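Local coordinates for DUF5625 domain-containing protein (Sulfurospirillum deleyianum, PDB 3NKG) that is of unknown function but folds largely from antiparallel beta strands, with two short helices packed together beside its sheets, at residues L49-Y63 / E82-T96. Numbering follows the deposited sequence.
Sequences LDGKRVWKFLGFNSY and ELGDLIDETYDCDGT
K56, on the helix 49-58, starts its side chain against the end of the helix 76-83 and runs on along the segment that follows. Its CB lies against CD1 of L83, and its CG touches both CE1 of Y91 and CG2 of I87 on the same side. CD touches the same I87 methyl, the two side chains running past each other in opposite directions. With CG anti to the backbone N (chi1 171°) and the chain extended beyond, CE and NZ arrive at L86 O, to which NZ gives a hydrogen bond of 2.9 Å.

The carbonyl of K56 is held as well: Y91 OH donates to K56 O at 2.6 Å, in the carbonyl plane and on a lone pair, and a water that also bonds T96 OG1 donates to the same oxygen. F60 crosses the Y91 side chain at about a right angle and meets Y91 OH and L83 CD1 (3.5 Å from F60 CE1) at its ring edge, while NE1 of the W55 indole lies over one face, toward the rim. A phenylalanine in place of Y91 would probably keep much of the ring packing but leave K56 O without its hydroxyl mate.

Past the helix end, G59 and G95 bring their backbones within 3.5 Å, CA to CA, too close for a CB on either. Around them T96 N donates almost straight to F57 O (2.8 Å, 171°), and C93 O takes both F60 N and N61 N. T96 CB sits over a face of the F57 ring, a CH-pi contact. D94 OD1 receives Y63 OH on its syn side at 2.6 Å and N61 ND2 from above the carboxylate plane. Side-chain packing, largely apolar, thus joins the helix 49-58 to residues 82-91, but polar bonds fix the backbone where that helix ends.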
# COMPACT_ATOMS: atom_id res chain seq x y z
N LEU A 49 8.38 -6.21 18.89
CA LEU A 49 8.41 -4.77 18.90
C LEU A 49 8.32 -4.17 17.50
O LEU A 49 7.63 -3.17 17.29
CB LEU A 49 9.65 -4.26 19.62
CG LEU A 49 9.97 -2.77 19.48
CD1 LEU A 49 8.82 -1.87 19.97
CD2 LEU A 49 11.26 -2.45 20.22
N ASP A 50 9.03 -4.76 16.54
CA ASP A 50 9.06 -4.20 15.19
C ASP A 50 7.64 -4.25 14.59
O ASP A 50 7.19 -3.31 13.95
CB ASP A 50 10.09 -4.91 14.33
CG ASP A 50 10.38 -4.16 13.03
OD1 ASP A 50 10.75 -2.98 13.10
OD2 ASP A 50 10.23 -4.77 11.93
N GLY A 51 6.95 -5.37 14.83
CA GLY A 51 5.57 -5.54 14.41
C GLY A 51 4.67 -4.45 14.96
O GLY A 51 3.83 -3.90 14.23
N LYS A 52 4.83 -4.14 16.24
CA LYS A 52 4.03 -3.07 16.86
C LYS A 52 4.33 -1.69 16.27
O LYS A 52 3.43 -0.88 16.14
CB LYS A 52 4.22 -3.02 18.37
CG LYS A 52 3.58 -4.15 19.14
CD LYS A 52 3.86 -3.97 20.63
CE LYS A 52 3.31 -5.12 21.45
NZ LYS A 52 4.04 -6.39 21.17
N ARG A 53 5.58 -1.42 15.93
CA ARG A 53 5.88 -0.11 15.36
C ARG A 53 5.24 0.01 13.99
O ARG A 53 4.76 1.07 13.61
CB ARG A 53 7.37 0.14 15.23
CG ARG A 53 8.14 0.01 16.52
CD ARG A 53 9.58 0.42 16.29
NE ARG A 53 10.23 0.82 17.52
CZ ARG A 53 11.27 0.19 18.05
NH1 ARG A 53 11.77 -0.88 17.44
NH2 ARG A 53 11.80 0.63 19.19
N VAL A 54 5.25 -1.10 13.24
CA VAL A 54 4.67 -1.07 11.91
C VAL A 54 3.15 -0.97 11.99
O VAL A 54 2.55 -0.23 11.23
CB VAL A 54 5.09 -2.26 11.03
CG1 VAL A 54 4.26 -2.28 9.76
CG2 VAL A 54 6.58 -2.16 10.70
N TRP A 55 2.55 -1.72 12.92
CA TRP A 55 1.14 -1.55 13.20
C TRP A 55 0.81 -0.08 13.54
O TRP A 55 -0.13 0.51 13.02
CB TRP A 55 0.77 -2.41 14.39
CG TRP A 55 -0.65 -2.75 14.43
CD1 TRP A 55 -1.66 -2.18 13.69
CD2 TRP A 55 -1.26 -3.76 15.24
NE1 TRP A 55 -2.86 -2.79 14.00
CE2 TRP A 55 -2.65 -3.75 14.95
CE3 TRP A 55 -0.77 -4.65 16.20
CZ2 TRP A 55 -3.54 -4.61 15.57
CZ3 TRP A 55 -1.66 -5.51 16.81
CH2 TRP A 55 -3.03 -5.48 16.50
N LYS A 56 1.61 0.51 14.40
CA LYS A 56 1.38 1.90 14.78
C LYS A 56 1.33 2.83 13.55
O LYS A 56 0.42 3.66 13.40
CB LYS A 56 2.47 2.37 15.75
CG LYS A 56 2.44 3.88 16.02
CD LYS A 56 3.52 4.25 17.05
CE LYS A 56 4.01 5.68 16.88
NZ LYS A 56 5.13 5.94 17.84
N PHE A 57 2.32 2.66 12.66
CA PHE A 57 2.42 3.44 11.41
C PHE A 57 1.20 3.21 10.49
O PHE A 57 0.65 4.15 9.92
CB PHE A 57 3.72 3.03 10.67
CG PHE A 57 4.02 3.85 9.45
CD1 PHE A 57 3.55 3.46 8.20
CD2 PHE A 57 4.75 5.03 9.55
CE1 PHE A 57 3.83 4.24 7.05
CE2 PHE A 57 5.03 5.81 8.42
CZ PHE A 57 4.56 5.41 7.16
N LEU A 58 0.82 1.95 10.30
CA LEU A 58 -0.34 1.61 9.44
C LEU A 58 -1.68 2.14 9.97
O LEU A 58 -2.54 2.57 9.18
CB LEU A 58 -0.44 0.08 9.25
CG LEU A 58 0.66 -0.56 8.39
CD1 LEU A 58 0.55 -2.10 8.34
CD2 LEU A 58 0.61 0.04 6.99
N GLY A 59 -1.88 2.08 11.28
CA GLY A 59 -3.17 2.40 11.86
C GLY A 59 -4.00 1.15 12.14
O GLY A 59 -3.56 0.04 11.86
N PHE A 60 -5.21 1.35 12.67
CA PHE A 60 -6.12 0.26 13.05
C PHE A 60 -7.43 0.22 12.26
O PHE A 60 -8.07 -0.82 12.17
CB PHE A 60 -6.43 0.38 14.55
CG PHE A 60 -5.27 0.02 15.42
CD1 PHE A 60 -4.18 0.87 15.55
CD2 PHE A 60 -5.26 -1.18 16.11
CE1 PHE A 60 -3.10 0.54 16.34
CE2 PHE A 60 -4.17 -1.53 16.92
CZ PHE A 60 -3.09 -0.67 17.03
N ASN A 61 -7.87 1.38 11.76
CA ASN A 61 -9.08 1.47 10.94
C ASN A 61 -8.86 0.80 9.59
O ASN A 61 -7.74 0.78 9.07
CB ASN A 61 -9.45 2.96 10.73
CG ASN A 61 -9.97 3.60 12.02
OD1 ASN A 61 -10.46 2.91 12.91
ND2 ASN A 61 -9.85 4.93 12.14
N SER A 62 -9.94 0.26 9.01
CA SER A 62 -9.86 -0.45 7.74
C SER A 62 -10.88 0.07 6.74
O SER A 62 -12.04 0.34 7.11
CB SER A 62 -10.09 -1.96 7.94
OG SER A 62 -9.21 -2.51 8.90
N TYR A 63 -10.46 0.16 5.48
CA TYR A 63 -11.29 0.68 4.40
C TYR A 63 -11.26 -0.28 3.21
O TYR A 63 -10.21 -0.80 2.85
CB TYR A 63 -10.78 2.07 3.99
CG TYR A 63 -10.85 3.08 5.12
CD1 TYR A 63 -9.81 3.19 6.05
CD2 TYR A 63 -11.95 3.92 5.26
CE1 TYR A 63 -9.88 4.08 7.09
CE2 TYR A 63 -12.03 4.84 6.31
CZ TYR A 63 -10.99 4.91 7.23
OH TYR A 63 -11.03 5.82 8.26
N GLU A 82 -3.28 -2.37 22.63
CA GLU A 82 -2.34 -3.07 21.75
C GLU A 82 -0.91 -2.52 21.85
O GLU A 82 0.05 -3.29 21.96
CB GLU A 82 -2.80 -3.01 20.29
CG GLU A 82 -4.18 -3.63 19.98
CD GLU A 82 -4.21 -5.17 19.97
OE1 GLU A 82 -3.19 -5.81 20.32
OE2 GLU A 82 -5.27 -5.74 19.61
N LEU A 83 -0.77 -1.19 21.81
CA LEU A 83 0.53 -0.56 21.62
C LEU A 83 1.21 0.05 22.85
O LEU A 83 2.41 0.34 22.82
CB LEU A 83 0.42 0.52 20.55
CG LEU A 83 -0.12 0.03 19.20
CD1 LEU A 83 -0.33 1.22 18.30
CD2 LEU A 83 0.84 -0.97 18.59
N GLY A 84 0.44 0.30 23.91
CA GLY A 84 1.00 0.90 25.13
C GLY A 84 1.73 2.24 24.99
O GLY A 84 1.20 3.20 24.42
N ASP A 85 2.95 2.28 25.53
CA ASP A 85 3.77 3.49 25.54
C ASP A 85 4.22 3.94 24.15
O ASP A 85 4.91 4.95 24.01
CB ASP A 85 5.03 3.28 26.39
CG ASP A 85 4.72 2.98 27.84
OD1 ASP A 85 3.56 3.18 28.27
OD2 ASP A 85 5.66 2.54 28.54
N LEU A 86 3.88 3.19 23.11
CA LEU A 86 4.28 3.59 21.77
C LEU A 86 3.45 4.77 21.28
O LEU A 86 3.84 5.48 20.36
CB LEU A 86 4.20 2.41 20.80
CG LEU A 86 5.35 1.42 20.92
CD1 LEU A 86 5.06 0.21 20.04
CD2 LEU A 86 6.67 2.08 20.53
N ILE A 87 2.28 4.95 21.88
CA ILE A 87 1.39 6.00 21.44
C ILE A 87 0.94 6.86 22.63
O ILE A 87 1.13 6.48 23.78
CB ILE A 87 0.13 5.44 20.69
CG1 ILE A 87 -0.79 4.69 21.64
CG2 ILE A 87 0.57 4.56 19.52
CD1 ILE A 87 -2.15 4.28 21.06
N ASP A 88 0.36 8.02 22.33
CA ASP A 88 -0.25 8.86 23.35
C ASP A 88 -1.64 9.22 22.87
O ASP A 88 -2.09 8.73 21.82
CB ASP A 88 0.59 10.11 23.62
CG ASP A 88 0.68 11.05 22.42
OD1 ASP A 88 -0.13 10.93 21.47
OD2 ASP A 88 1.57 11.93 22.45
N GLU A 89 -2.32 10.08 23.61
CA GLU A 89 -3.74 10.23 23.36
C GLU A 89 -4.04 11.01 22.11
O GLU A 89 -5.20 11.13 21.73
CB GLU A 89 -4.48 10.81 24.57
CG GLU A 89 -3.63 11.59 25.53
CD GLU A 89 -4.16 11.48 26.95
OE1 GLU A 89 -5.18 10.78 27.13
OE2 GLU A 89 -3.55 12.07 27.87
N THR A 90 -3.00 11.51 21.44
CA THR A 90 -3.23 12.20 20.17
C THR A 90 -3.24 11.22 18.98
O THR A 90 -3.42 11.66 17.85
CB THR A 90 -2.19 13.34 19.90
OG1 THR A 90 -0.92 12.76 19.60
CG2 THR A 90 -2.06 14.29 21.12
N TYR A 91 -3.05 9.93 19.24
CA TYR A 91 -2.91 8.92 18.19
C TYR A 91 -4.18 8.84 17.36
O TYR A 91 -5.28 8.75 17.93
CB TYR A 91 -2.60 7.52 18.78
CG TYR A 91 -2.40 6.45 17.70
CD1 TYR A 91 -1.29 6.48 16.87
CD2 TYR A 91 -3.36 5.44 17.48
CE1 TYR A 91 -1.09 5.53 15.86
CE2 TYR A 91 -3.18 4.47 16.46
CZ TYR A 91 -2.04 4.52 15.66
OH TYR A 91 -1.84 3.59 14.67
N ASP A 92 -4.02 8.84 16.04
CA ASP A 92 -5.10 8.70 15.06
C ASP A 92 -5.14 7.28 14.50
O ASP A 92 -4.20 6.85 13.83
CB ASP A 92 -4.85 9.69 13.90
CG ASP A 92 -6.05 9.82 12.95
OD1 ASP A 92 -6.72 8.82 12.65
OD2 ASP A 92 -6.34 10.95 12.50
N CYS A 93 -6.22 6.55 14.76
CA CYS A 93 -6.35 5.16 14.27
C CYS A 93 -6.37 4.96 12.75
O CYS A 93 -6.25 3.84 12.26
CB CYS A 93 -7.51 4.43 14.94
SG CYS A 93 -7.06 4.15 16.68
N ASP A 94 -6.47 6.06 12.00
CA ASP A 94 -6.24 5.97 10.57
C ASP A 94 -4.77 5.70 10.22
O ASP A 94 -4.47 5.38 9.10
CB ASP A 94 -6.74 7.23 9.85
CG ASP A 94 -8.24 7.17 9.52
OD1 ASP A 94 -8.86 6.09 9.69
OD2 ASP A 94 -8.79 8.20 9.07
N GLY A 95 -3.86 5.83 11.19
CA GLY A 95 -2.45 5.65 10.92
C GLY A 95 -1.79 6.85 10.25
O GLY A 95 -2.38 7.92 10.12
N THR A 96 -0.55 6.67 9.81
CA THR A 96 0.17 7.73 9.13
C THR A 96 -0.26 7.79 7.68
O THR A 96 -0.21 6.79 6.97
CB THR A 96 1.68 7.51 9.21
OG1 THR A 96 2.08 7.60 10.57
CG2 THR A 96 2.43 8.58 8.40
O HOH W 1 0.79 6.52 12.77